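Local coordinates for protein geranylgeranyl pyrophosphate synthase (PDB 3LK5) that probably joins isoprenyl diphosphate building blocks in magnesium-dependent prenyl transfer, as an FPP/GGPP synthase family member of isoprenoid biosynthesis, at residues Ala252-Arg256 / Ile366-Glu370; Asp258-Phe263 / Arg282-Leu286; His244-Ile249 / Ser343-Leu348. All coordinates share one frame; numbering follows the deposited sequence. Where two conformers were deposited one is given.

Interaction 1 of 3, residues Ala252-Arg256 / Ile366-Glu370; sequences AFQLR and IRSTE
Arg256 lays the edge of its guanidinium group against the carbonyl oxygen of Thr369, at the end of helix 355-369. Two nitrogens grip this one acceptor side-on: Arg256 NE lies 2.9 Å from Thr369 O, with 161° at the hydrogen, and Arg256 NH2 reaches Thr369 O at 3.2 Å along a more bent path. The oxygen stays in the guanidinium plane for both, but the carbonyl sees them differently, NH2 lying in its plane and NE standing above it. Bends at chi2 (57°) and chi3 (65°) turn the long arginine chain back so that this edge faces the helix end, where carbonyls lack the usual donor from a following turn. Beside the polar grip the helices pack closely, with Phe253 CA and Thr369 CA 4.8 Å apart. The small side chain of Ala252 suits this: its CB meets Thr369 CG2 at 3.6 Å. Phe253 turns an edge to the other helix, its CD1 3.4 Å from Ser368 O and 3.8 Å from Ser368 CB. Phe253 and Gln254 belong to the FQ element that precedes the second aspartate-rich motif in trans-prenyl diphosphate synthases of this all-helical fold, and the contact packs the last modelled helix against helix 236-263, which carries both. The poorly ordered Glu370 adds at most a loose attraction of opposite charges, since its OE1 is 4.5 Å from Arg256 NE and well out of the guanidinium plane. In the second shell, Glu334 of helix 329-347 forms a salt bridge with Arg256 NH1 and so helps fix the rotation of the group. Thr369 OG1 bonds to Thr341 OG1 and Ala365 O, and Ser368 OG turns back to Leu364 O within its own helix.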
ATOM      1  N   ALA A 252     -13.604 -17.309 -15.720  1.00 25.88           N
ATOM      2  CA  ALA A 252     -14.673 -17.053 -16.704  1.00 24.91           C
ATOM      3  C   ALA A 252     -15.079 -15.586 -16.719  1.00 26.69           C
ATOM      4  O   ALA A 252     -15.354 -15.006 -17.777  1.00 25.27           O
ATOM      5  CB  ALA A 252     -15.887 -17.963 -16.425  1.00 24.48           C
ATOM      6  N   PHE A 253     -15.151 -14.967 -15.523  1.00 26.79           N
ATOM      7  CA  PHE A 253     -15.491 -13.561 -15.434  1.00 28.50           C
ATOM      8  C   PHE A 253     -14.474 -12.693 -16.187  1.00 25.87           C
ATOM      9  O   PHE A 253     -14.874 -11.783 -16.919  1.00 26.13           O
ATOM     10  CB  PHE A 253     -15.569 -13.157 -13.937  1.00 33.05           C
ATOM     11  CG  PHE A 253     -15.600 -11.684 -13.689  1.00 44.81           C
ATOM     12  CD1 PHE A 253     -16.793 -10.965 -13.815  1.00 37.55           C
ATOM     13  CD2 PHE A 253     -14.437 -11.005 -13.289  1.00 37.47           C
ATOM     14  CE1 PHE A 253     -16.843  -9.578 -13.544  1.00 45.10           C
ATOM     15  CE2 PHE A 253     -14.465  -9.606 -13.028  1.00 45.28           C
ATOM     16  CZ  PHE A 253     -15.680  -8.903 -13.165  1.00 39.08           C
ATOM     17  N   GLN A 254     -13.174 -12.948 -16.016  1.00 25.65           N
ATOM     18  CA  GLN A 254     -12.176 -12.140 -16.730  1.00 26.81           C
ATOM     19  C   GLN A 254     -12.299 -12.363 -18.244  1.00 26.26           C
ATOM     20  O   GLN A 254     -12.176 -11.421 -19.028  1.00 26.54           O
ATOM     21  CB  GLN A 254     -10.752 -12.507 -16.340  1.00 29.24           C
ATOM     22  CG  GLN A 254      -9.743 -11.521 -16.996  1.00 31.40           C
ATOM     23  CD  GLN A 254     -10.049 -10.104 -16.627  1.00 32.63           C
ATOM     24  OE1 GLN A 254     -10.194  -9.805 -15.449  1.00 33.08           O
ATOM     25  NE2 GLN A 254     -10.185  -9.220 -17.614  1.00 31.77           N
ATOM     26  N   LEU A 255     -12.502 -13.618 -18.619  1.00 24.41           N
ATOM     27  CA  LEU A 255     -12.700 -13.914 -20.090  1.00 26.48           C
ATOM     28  C   LEU A 255     -13.889 -13.161 -20.664  1.00 26.45           C
ATOM     29  O   LEU A 255     -13.797 -12.604 -21.766  1.00 26.53           O
ATOM     30  CB  LEU A 255     -12.836 -15.397 -20.347  1.00 25.50           C
ATOM     31  CG  LEU A 255     -11.610 -16.278 -20.002  1.00 26.00           C
ATOM     32  CD1 LEU A 255     -12.003 -17.746 -20.235  1.00 26.59           C
ATOM     33  CD2 LEU A 255     -10.369 -15.897 -20.837  1.00 26.48           C
ATOM     34  N   ARG A 256     -14.997 -13.125 -19.919  1.00 26.50           N
ATOM     35  CA  ARG A 256     -16.173 -12.342 -20.352  1.00 27.04           C
ATOM     36  C   ARG A 256     -15.811 -10.865 -20.457  1.00 27.24           C
ATOM     37  O   ARG A 256     -16.222 -10.175 -21.409  1.00 26.28           O
ATOM     38  CB  ARG A 256     -17.373 -12.516 -19.390  1.00 27.60           C
ATOM     39  CG  ARG A 256     -18.610 -11.637 -19.740  1.00 36.86           C
ATOM     40  CD  ARG A 256     -19.123 -11.888 -21.209  1.00 32.34           C
ATOM     41  NE  ARG A 256     -19.608 -13.260 -21.323  1.00 36.99           N
ATOM     42  CZ  ARG A 256     -19.692 -13.972 -22.453  1.00 35.99           C
ATOM     43  NH1 ARG A 256     -19.305 -13.447 -23.616  1.00 35.55           N
ATOM     44  NH2 ARG A 256     -20.154 -15.223 -22.394  1.00 36.05           N
ATOM     45  N   ILE A 366     -23.725 -16.612 -12.961  1.00 33.63           N
ATOM     46  CA  ILE A 366     -24.365 -16.451 -14.263  1.00 37.78           C
ATOM     47  C   ILE A 366     -24.360 -14.995 -14.732  1.00 40.01           C
ATOM     48  O   ILE A 366     -24.010 -14.727 -15.881  1.00 40.03           O
ATOM     49  CB  ILE A 366     -25.751 -17.156 -14.276  1.00 39.15           C
ATOM     50  CG1 ILE A 366     -25.519 -18.680 -14.188  1.00 44.48           C
ATOM     51  CG2 ILE A 366     -26.547 -16.756 -15.509  1.00 45.40           C
ATOM     52  CD1 ILE A 366     -26.703 -19.507 -13.606  1.00 41.61           C
ATOM     53  N   ARG A 367     -24.688 -14.061 -13.834  1.00 42.25           N
ATOM     54  CA  ARG A 367     -24.509 -12.636 -14.137  0.50 44.08           C
ATOM     55  C   ARG A 367     -23.048 -12.310 -14.514  1.00 44.77           C
ATOM     56  O   ARG A 367     -22.830 -11.608 -15.498  1.00 45.97           O
ATOM     57  CB  ARG A 367     -24.983 -11.727 -12.981  0.50 44.92           C
ATOM     58  CG  ARG A 367     -26.441 -11.926 -12.561  0.50 51.35           C
ATOM     59  CD  ARG A 367     -27.081 -10.626 -12.045  0.50 46.07           C
ATOM     60  NE  ARG A 367     -28.107 -10.858 -11.031  0.50 51.14           N
ATOM     61  CZ  ARG A 367     -29.194 -11.605 -11.203  0.50 46.18           C
ATOM     62  NH1 ARG A 367     -29.411 -12.223 -12.354  0.50 51.05           N
ATOM     63  NH2 ARG A 367     -30.059 -11.743 -10.207  0.50 51.05           N
ATOM     64  N   SER A 368     -22.068 -12.808 -13.743  1.00 44.72           N
ATOM     65  CA  SER A 368     -20.640 -12.500 -13.959  1.00 45.69           C
ATOM     66  C   SER A 368     -20.065 -12.981 -15.314  1.00 46.23           C
ATOM     67  O   SER A 368     -19.172 -12.336 -15.896  1.00 46.67           O
ATOM     68  CB  SER A 368     -19.780 -13.112 -12.851  1.00 46.84           C
ATOM     69  OG  SER A 368     -20.071 -12.558 -11.577  1.00 63.74           O
ATOM     70  N   THR A 369     -20.556 -14.120 -15.786  1.00 45.32           N
ATOM     71  CA  THR A 369     -19.920 -14.824 -16.896  1.00 46.83           C
ATOM     72  C   THR A 369     -20.835 -14.921 -18.115  1.00 49.82           C
ATOM     73  O   THR A 369     -20.348 -15.071 -19.229  1.00 49.39           O
ATOM     74  CB  THR A 369     -19.514 -16.263 -16.476  1.00 45.16           C
ATOM     75  OG1 THR A 369     -20.694 -17.061 -16.356  1.00 37.23           O
ATOM     76  CG2 THR A 369     -18.795 -16.269 -15.138  1.00 39.08           C
ATOM     77  N   GLU A 370     -22.153 -14.836 -17.871  1.00 53.01           N
ATOM     78  CA  GLU A 370     -23.238 -15.214 -18.823  1.00 56.40           C
ATOM     79  C   GLU A 370     -22.943 -16.405 -19.728  1.00 57.95           C
ATOM     80  O   GLU A 370     -22.845 -17.545 -19.260  1.00 58.99           O
ATOM     81  CB  GLU A 370     -23.711 -14.009 -19.634  1.00 58.10           C
ATOM     82  CG  GLU A 370     -24.706 -13.151 -18.883  1.00 74.39           C
ATOM     83  CD  GLU A 370     -24.274 -11.700 -18.821  1.00 60.86           C
ATOM     84  OE1 GLU A 370     -23.085 -11.417 -19.149  1.00 74.61           O
ATOM     85  OE2 GLU A 370     -25.123 -10.854 -18.430  1.00 74.65           O
TER

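Interaction 2 of 3, residues Asp258-Phe263 / Arg282-Leu286; sequences DLLGVF and RTVLL
Leu285 starts out with CG opposite its own backbone N (chi1 176°) and then bends at chi2 (62°), which sends both methyls toward helix 236-263. There it acts as a knob in a hole lined by Asp258, Leu259, Val262 and Phe263. Its CD1 packs against Leu259 CD2 at 3.9 Å, while its CD2 meets Val262 CG2 tip to tip, also at 3.9 Å, and touches Phe263 CE2. Val262 serves two neighbours through its branching: CG2 faces Leu285, and CG1 lies over the centre of the Phe263 ring, backing one of its faces. A branched leucine fits this buried site because its two methyls can fill separate parts of the hole. Polar groups meet just beside it, where helix 284-296 begins. Thr283 is the N-cap, and its OG1 accepts from Leu286 N at 2.9 Å (162° at the hydrogen). Two further N-H groups of this first turn are satisfied through water. Two waters donate to Asp258 OD2, each at 2.6 Å; one accepts from Leu285 N (2.9 Å), the other from Val284 N (2.8 Å). Asp258 belongs to the second aspartate-rich motif expected in this family, and the side chain of Thr283 comes within about 7 Å of that of Asp194, a magnesium-binding residue. The Thr283 methyl, CG2, packs 3.6 Å from Asp258 OD1, and that oxygen is held by a bond from Gln254 NE2 one turn back.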
ATOM      1  N   ASP A 258     -12.859  -9.584 -21.022  1.00 28.43           N
ATOM      2  CA  ASP A 258     -12.024  -9.427 -22.213  1.00 28.30           C
ATOM      3  C   ASP A 258     -12.896  -9.341 -23.482  1.00 28.20           C
ATOM      4  O   ASP A 258     -12.653  -8.488 -24.319  1.00 28.51           O
ATOM      5  CB  ASP A 258     -11.055 -10.578 -22.384  1.00 28.62           C
ATOM      6  CG  ASP A 258     -10.066 -10.726 -21.233  1.00 34.34           C
ATOM      7  OD1 ASP A 258      -9.812  -9.762 -20.466  1.00 30.11           O
ATOM      8  OD2 ASP A 258      -9.526 -11.827 -21.121  1.00 29.50           O
ATOM      9  N   LEU A 259     -13.922 -10.188 -23.601  1.00 28.10           N
ATOM     10  CA  LEU A 259     -14.781 -10.131 -24.793  1.00 28.74           C
ATOM     11  C   LEU A 259     -15.531  -8.811 -24.837  1.00 29.07           C
ATOM     12  O   LEU A 259     -15.581  -8.156 -25.893  1.00 28.54           O
ATOM     13  CB  LEU A 259     -15.734 -11.327 -24.869  1.00 28.73           C
ATOM     14  CG  LEU A 259     -15.093 -12.710 -25.010  1.00 28.84           C
ATOM     15  CD1 LEU A 259     -16.154 -13.804 -25.099  1.00 28.30           C
ATOM     16  CD2 LEU A 259     -14.169 -12.786 -26.281  1.00 29.47           C
ATOM     17  N   LEU A 260     -16.056  -8.373 -23.681  1.00 28.87           N
ATOM     18  CA  LEU A 260     -16.732  -7.071 -23.619  1.00 30.13           C
ATOM     19  C   LEU A 260     -15.801  -5.906 -23.958  1.00 29.28           C
ATOM     20  O   LEU A 260     -16.242  -4.934 -24.562  1.00 29.09           O
ATOM     21  CB  LEU A 260     -17.397  -6.811 -22.246  1.00 32.09           C
ATOM     22  CG  LEU A 260     -18.637  -7.654 -21.920  1.00 32.56           C
ATOM     23  CD1 LEU A 260     -18.968  -7.485 -20.412  1.00 34.14           C
ATOM     24  CD2 LEU A 260     -19.872  -7.351 -22.834  1.00 34.06           C
ATOM     25  N   GLY A 261     -14.531  -5.998 -23.571  1.00 29.98           N
ATOM     26  CA  GLY A 261     -13.562  -4.905 -23.821  1.00 29.17           C
ATOM     27  C   GLY A 261     -13.227  -4.743 -25.306  1.00 29.49           C
ATOM     28  O   GLY A 261     -12.659  -3.728 -25.725  1.00 29.82           O
ATOM     29  N   VAL A 262     -13.611  -5.732 -26.109  1.00 28.29           N
ATOM     30  CA  VAL A 262     -13.420  -5.647 -27.557  1.00 29.11           C
ATOM     31  C   VAL A 262     -14.783  -5.514 -28.266  1.00 28.45           C
ATOM     32  O   VAL A 262     -14.987  -4.630 -29.128  1.00 29.32           O
ATOM     33  CB  VAL A 262     -12.617  -6.884 -28.030  1.00 29.32           C
ATOM     34  CG1 VAL A 262     -12.598  -6.987 -29.558  1.00 28.69           C
ATOM     35  CG2 VAL A 262     -11.196  -6.780 -27.492  1.00 29.25           C
ATOM     36  N   PHE A 263     -15.733  -6.376 -27.899  1.00 26.94           N
ATOM     37  CA  PHE A 263     -16.973  -6.480 -28.658  1.00 26.69           C
ATOM     38  C   PHE A 263     -18.176  -5.842 -27.978  1.00 27.70           C
ATOM     39  O   PHE A 263     -19.267  -5.845 -28.527  1.00 26.75           O
ATOM     40  CB  PHE A 263     -17.302  -7.947 -28.959  1.00 26.29           C
ATOM     41  CG  PHE A 263     -16.258  -8.640 -29.764  1.00 27.12           C
ATOM     42  CD1 PHE A 263     -16.106  -8.335 -31.122  1.00 26.48           C
ATOM     43  CD2 PHE A 263     -15.438  -9.604 -29.183  1.00 26.52           C
ATOM     44  CE1 PHE A 263     -15.145  -8.985 -31.881  1.00 25.87           C
ATOM     45  CE2 PHE A 263     -14.473 -10.276 -29.933  1.00 27.55           C
ATOM     46  CZ  PHE A 263     -14.325  -9.940 -31.318  1.00 26.82           C
ATOM     47  N   ARG A 282      -3.016  -7.638 -22.860  1.00 34.40           N
ATOM     48  CA  ARG A 282      -2.556  -8.953 -23.298  1.00 34.28           C
ATOM     49  C   ARG A 282      -3.472 -10.098 -22.835  1.00 34.04           C
ATOM     50  O   ARG A 282      -3.158 -10.847 -21.900  1.00 34.37           O
ATOM     51  CB  ARG A 282      -1.099  -9.190 -22.881  1.00 34.97           C
ATOM     52  CG  ARG A 282      -0.160  -8.241 -23.577  1.00 35.23           C
ATOM     53  CD  ARG A 282       0.086  -8.700 -24.998  1.00 37.08           C
ATOM     54  NE  ARG A 282       0.608  -7.632 -25.838  1.00 35.47           N
ATOM     55  CZ  ARG A 282       0.842  -7.750 -27.149  1.00 38.70           C
ATOM     56  NH1 ARG A 282       0.644  -8.908 -27.790  1.00 35.99           N
ATOM     57  NH2 ARG A 282       1.304  -6.704 -27.825  1.00 36.36           N
ATOM     58  N   THR A 283      -4.594 -10.232 -23.537  1.00 31.56           N
ATOM     59  CA  THR A 283      -5.638 -11.153 -23.151  1.00 30.39           C
ATOM     60  C   THR A 283      -5.439 -12.558 -23.718  1.00 29.27           C
ATOM     61  O   THR A 283      -4.641 -12.788 -24.672  1.00 28.36           O
ATOM     62  CB  THR A 283      -7.003 -10.582 -23.605  1.00 29.87           C
ATOM     63  OG1 THR A 283      -6.991 -10.382 -25.032  1.00 26.87           O
ATOM     64  CG2 THR A 283      -7.273  -9.226 -22.937  1.00 26.83           C
ATOM     65  N   VAL A 284      -6.178 -13.508 -23.161  1.00 27.67           N
ATOM     66  CA  VAL A 284      -6.285 -14.825 -23.770  1.00 28.15           C
ATOM     67  C   VAL A 284      -6.895 -14.720 -25.188  1.00 28.28           C
ATOM     68  O   VAL A 284      -6.427 -15.408 -26.105  1.00 28.21           O
ATOM     69  CB  VAL A 284      -7.129 -15.781 -22.894  1.00 28.32           C
ATOM     70  CG1 VAL A 284      -7.547 -17.035 -23.676  1.00 30.32           C
ATOM     71  CG2 VAL A 284      -6.313 -16.166 -21.609  1.00 29.13           C
ATOM     72  N   LEU A 285      -7.914 -13.870 -25.348  1.00 27.23           N
ATOM     73  CA  LEU A 285      -8.506 -13.591 -26.678  1.00 26.38           C
ATOM     74  C   LEU A 285      -7.414 -13.185 -27.695  1.00 27.61           C
ATOM     75  O   LEU A 285      -7.309 -13.766 -28.806  1.00 25.82           O
ATOM     76  CB  LEU A 285      -9.546 -12.462 -26.586  1.00 25.45           C
ATOM     77  CG  LEU A 285     -10.211 -11.950 -27.881  1.00 27.77           C
ATOM     78  CD1 LEU A 285     -11.008 -13.052 -28.580  1.00 24.99           C
ATOM     79  CD2 LEU A 285     -11.056 -10.696 -27.704  1.00 25.94           C
ATOM     80  N   LEU A 286      -6.619 -12.176 -27.330  1.00 27.73           N
ATOM     81  CA  LEU A 286      -5.554 -11.706 -28.225  1.00 28.81           C
ATOM     82  C   LEU A 286      -4.498 -12.773 -28.513  1.00 28.21           C
ATOM     83  O   LEU A 286      -4.069 -12.920 -29.667  1.00 27.88           O
ATOM     84  CB  LEU A 286      -4.915 -10.395 -27.710  1.00 29.22           C
ATOM     85  CG  LEU A 286      -3.782  -9.809 -28.566  1.00 33.13           C
ATOM     86  CD1 LEU A 286      -4.229  -9.459 -30.029  1.00 29.56           C
ATOM     87  CD2 LEU A 286      -3.123  -8.600 -27.855  1.00 30.25           C
TER
HETATM   88  O   HOH W   1      -9.736 -13.376 -23.149  1.00 26.30           O
HETATM   89  O   HOH W   2      -7.215 -12.881 -20.613  1.00 27.08           O

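Interaction 3 of 3, residues His244-Ile249 / Ser343-Leu348; sequences HYGHDI and SGLAHL
The His347 imidazole has His244 CB over the centre of one face, 3.3 Å from the ring centroid, a CH-pi contact. On from that carbon, the His244 ring forms an offset stack with it, centroids 4.5 Å apart and planes only 8° from parallel. At the edge of the His347 ring, in its plane, lie Asp248 OD2 and a water. Tyr245 has Ile249 CG1 of its own helix over one face and Gly344 O near its edge, 3.5 Å from CD1, while Leu348 packs obliquely on it; its hydroxyl bonds to Leu361 O and Tyr69 OH. Segments 244-249 and 343-347 run nearly antiparallel (166°), their axes 7.8 Å apart at closest approach, in plain packing of helix 236-263 on helix 329-347 within the all-helical fold, away from the magnesium-binding residues. Gly344, lacking a side chain, suits this close approach: its CA comes within 4.2 Å of Tyr245 CA, and Ile249 CD1 and Asp248 CB pack against it. Asp248 OD2 lies 2.9 Å from Ser343 OG, though that hydroxyl also has Gln339 O within reach. The water donates to Asp248 OD2 and bonds His347 NE2, 2.7 Å from each, while Asp248 OD1 accepts from His247 ND1. The carboxylate would thus tend to favour protonation of His247 and His347, whereas stacking two imidazoles would probably disfavour a charge on His244 and His347 at once.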
ATOM      1  N   HIS A 244     -12.807 -23.567  -5.288  1.00 27.06           N
ATOM      2  CA  HIS A 244     -12.905 -24.126  -6.655  1.00 28.89           C
ATOM      3  C   HIS A 244     -13.907 -23.348  -7.485  1.00 27.18           C
ATOM      4  O   HIS A 244     -13.645 -22.999  -8.630  1.00 27.00           O
ATOM      5  CB  HIS A 244     -13.317 -25.593  -6.613  1.00 31.91           C
ATOM      6  CG  HIS A 244     -12.203 -26.542  -6.321  1.00 38.27           C
ATOM      7  ND1 HIS A 244     -11.152 -26.742  -7.192  1.00 36.84           N
ATOM      8  CD2 HIS A 244     -12.027 -27.430  -5.311  1.00 36.32           C
ATOM      9  CE1 HIS A 244     -10.347 -27.676  -6.704  1.00 38.29           C
ATOM     10  NE2 HIS A 244     -10.859 -28.119  -5.568  1.00 38.19           N
ATOM     11  N   TYR A 245     -15.077 -23.088  -6.909  1.00 26.37           N
ATOM     12  CA  TYR A 245     -16.027 -22.178  -7.547  1.00 26.10           C
ATOM     13  C   TYR A 245     -15.384 -20.850  -7.915  1.00 25.11           C
ATOM     14  O   TYR A 245     -15.511 -20.364  -9.055  1.00 24.68           O
ATOM     15  CB  TYR A 245     -17.246 -21.964  -6.627  1.00 25.49           C
ATOM     16  CG  TYR A 245     -18.180 -20.817  -6.992  1.00 26.41           C
ATOM     17  CD1 TYR A 245     -19.398 -21.055  -7.676  1.00 24.27           C
ATOM     18  CD2 TYR A 245     -17.850 -19.483  -6.630  1.00 24.05           C
ATOM     19  CE1 TYR A 245     -20.276 -19.980  -7.957  1.00 25.75           C
ATOM     20  CE2 TYR A 245     -18.675 -18.417  -6.926  1.00 25.94           C
ATOM     21  CZ  TYR A 245     -19.897 -18.664  -7.579  1.00 25.53           C
ATOM     22  OH  TYR A 245     -20.692 -17.568  -7.826  1.00 25.48           O
ATOM     23  N   GLY A 246     -14.663 -20.252  -6.983  1.00 25.14           N
ATOM     24  CA  GLY A 246     -14.097 -18.928  -7.235  1.00 24.72           C
ATOM     25  C   GLY A 246     -13.045 -18.991  -8.343  1.00 25.15           C
ATOM     26  O   GLY A 246     -12.890 -18.033  -9.116  1.00 25.69           O
ATOM     27  N   HIS A 247     -12.271 -20.072  -8.372  1.00 25.17           N
ATOM     28  CA  HIS A 247     -11.216 -20.215  -9.385  1.00 28.02           C
ATOM     29  C   HIS A 247     -11.869 -20.264 -10.794  1.00 25.95           C
ATOM     30  O   HIS A 247     -11.511 -19.462 -11.678  1.00 25.52           O
ATOM     31  CB  HIS A 247     -10.398 -21.495  -9.140  1.00 32.26           C
ATOM     32  CG  HIS A 247      -9.505 -21.897 -10.281  1.00 36.09           C
ATOM     33  ND1 HIS A 247      -9.936 -22.681 -11.339  1.00 35.81           N
ATOM     34  CD2 HIS A 247      -8.182 -21.675 -10.496  1.00 35.68           C
ATOM     35  CE1 HIS A 247      -8.928 -22.886 -12.176  1.00 36.55           C
ATOM     36  NE2 HIS A 247      -7.853 -22.289 -11.688  1.00 36.76           N
ATOM     37  N   ASP A 248     -12.846 -21.153 -10.947  1.00 25.05           N
ATOM     38  CA  ASP A 248     -13.532 -21.344 -12.249  1.00 26.19           C
ATOM     39  C   ASP A 248     -14.366 -20.138 -12.679  1.00 25.27           C
ATOM     40  O   ASP A 248     -14.208 -19.623 -13.785  1.00 24.38           O
ATOM     41  CB  ASP A 248     -14.400 -22.588 -12.221  1.00 27.55           C
ATOM     42  CG  ASP A 248     -13.597 -23.863 -12.134  1.00 33.70           C
ATOM     43  OD1 ASP A 248     -12.344 -23.833 -12.182  1.00 31.42           O
ATOM     44  OD2 ASP A 248     -14.222 -24.916 -12.013  1.00 30.31           O
ATOM     45  N   ILE A 249     -15.233 -19.658 -11.790  1.00 24.72           N
ATOM     46  CA  ILE A 249     -16.036 -18.494 -12.113  1.00 23.90           C
ATOM     47  C   ILE A 249     -15.166 -17.222 -12.278  1.00 23.36           C
ATOM     48  O   ILE A 249     -15.457 -16.374 -13.122  1.00 23.24           O
ATOM     49  CB  ILE A 249     -17.199 -18.299 -11.064  1.00 23.56           C
ATOM     50  CG1 ILE A 249     -18.057 -19.584 -10.947  1.00 23.28           C
ATOM     51  CG2 ILE A 249     -18.063 -17.054 -11.436  1.00 24.84           C
ATOM     52  CD1 ILE A 249     -18.555 -20.189 -12.371  1.00 24.24           C
ATOM     53  N   SER A 343     -18.382 -26.009 -14.643  1.00 26.35           N
ATOM     54  CA  SER A 343     -17.603 -26.668 -13.612  1.00 28.21           C
ATOM     55  C   SER A 343     -17.610 -25.870 -12.293  1.00 28.01           C
ATOM     56  O   SER A 343     -17.704 -26.455 -11.204  1.00 27.77           O
ATOM     57  CB  SER A 343     -16.173 -26.963 -14.118  1.00 29.31           C
ATOM     58  OG  SER A 343     -15.524 -25.742 -14.463  1.00 33.97           O
ATOM     59  N   GLY A 344     -17.566 -24.541 -12.386  1.00 27.63           N
ATOM     60  CA  GLY A 344     -17.641 -23.709 -11.153  1.00 27.66           C
ATOM     61  C   GLY A 344     -18.948 -23.938 -10.411  1.00 28.54           C
ATOM     62  O   GLY A 344     -18.951 -24.141  -9.199  1.00 28.28           O
ATOM     63  N   LEU A 345     -20.066 -23.932 -11.133  1.00 28.59           N
ATOM     64  CA  LEU A 345     -21.356 -24.174 -10.490  1.00 30.32           C
ATOM     65  C   LEU A 345     -21.441 -25.551  -9.842  1.00 31.03           C
ATOM     66  O   LEU A 345     -21.979 -25.691  -8.731  1.00 30.26           O
ATOM     67  CB  LEU A 345     -22.498 -24.007 -11.486  1.00 31.49           C
ATOM     68  CG  LEU A 345     -22.745 -22.608 -12.037  1.00 28.37           C
ATOM     69  CD1 LEU A 345     -23.834 -22.696 -13.084  1.00 32.95           C
ATOM     70  CD2 LEU A 345     -23.156 -21.682 -10.902  1.00 32.98           C
ATOM     71  N   ALA A 346     -20.876 -26.557 -10.526  1.00 31.96           N
ATOM     72  CA  ALA A 346     -20.908 -27.949 -10.044  1.00 32.50           C
ATOM     73  C   ALA A 346     -20.226 -28.089  -8.698  1.00 32.28           C
ATOM     74  O   ALA A 346     -20.670 -28.863  -7.849  1.00 31.43           O
ATOM     75  CB  ALA A 346     -20.256 -28.915 -11.067  1.00 32.76           C
ATOM     76  N   HIS A 347     -19.150 -27.323  -8.500  1.00 31.89           N
ATOM     77  CA  HIS A 347     -18.471 -27.278  -7.207  1.00 32.62           C
ATOM     78  C   HIS A 347     -19.363 -26.934  -6.009  1.00 32.86           C
ATOM     79  O   HIS A 347     -19.130 -27.438  -4.918  1.00 33.84           O
ATOM     80  CB  HIS A 347     -17.225 -26.384  -7.262  1.00 32.61           C
ATOM     81  CG  HIS A 347     -16.096 -27.005  -8.011  1.00 35.07           C
ATOM     82  ND1 HIS A 347     -15.398 -28.093  -7.529  1.00 33.48           N
ATOM     83  CD2 HIS A 347     -15.527 -26.687  -9.197  1.00 34.26           C
ATOM     84  CE1 HIS A 347     -14.454 -28.424  -8.391  1.00 35.35           C
ATOM     85  NE2 HIS A 347     -14.507 -27.585  -9.412  1.00 34.61           N
ATOM     86  N   LEU A 348     -20.395 -26.132  -6.212  1.00 32.33           N
ATOM     87  CA  LEU A 348     -21.342 -25.822  -5.135  1.00 34.09           C
ATOM     88  C   LEU A 348     -22.202 -26.999  -4.648  1.00 35.64           C
ATOM     89  O   LEU A 348     -22.755 -26.945  -3.548  1.00 35.73           O
ATOM     90  CB  LEU A 348     -22.277 -24.688  -5.551  1.00 34.24           C
ATOM     91  CG  LEU A 348     -21.611 -23.383  -5.940  1.00 35.72           C
ATOM     92  CD1 LEU A 348     -22.705 -22.429  -6.452  1.00 35.26           C
ATOM     93  CD2 LEU A 348     -20.862 -22.805  -4.740  1.00 34.91           C
TER
HETATM   94  O   HOH W   3     -12.973 -27.331 -11.639  1.00 37.79           O

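In the fold
All three interactions draw on helix 236-263, gripping it at successive places along its length. Interaction 2 is the buried one and comes closest to a magnesium-binding residue, Asp194; it combines leucine-centred packing with water-bridged capping of a helix start. Interactions 1 and 3 are partly buried. Interaction 1 relies on an arginine bound to a helix-end carbonyl, interaction 3 on imidazole stacking and close glycine packing away from the metal-binding residues. Interaction 1 adjoins both others, through Leu255 on Val284 and Thr369 on Ile249, while interactions 2 and 3 do not touch. The consecutive helices 329-347 and 355-369 supply the partners in interactions 3 and 1.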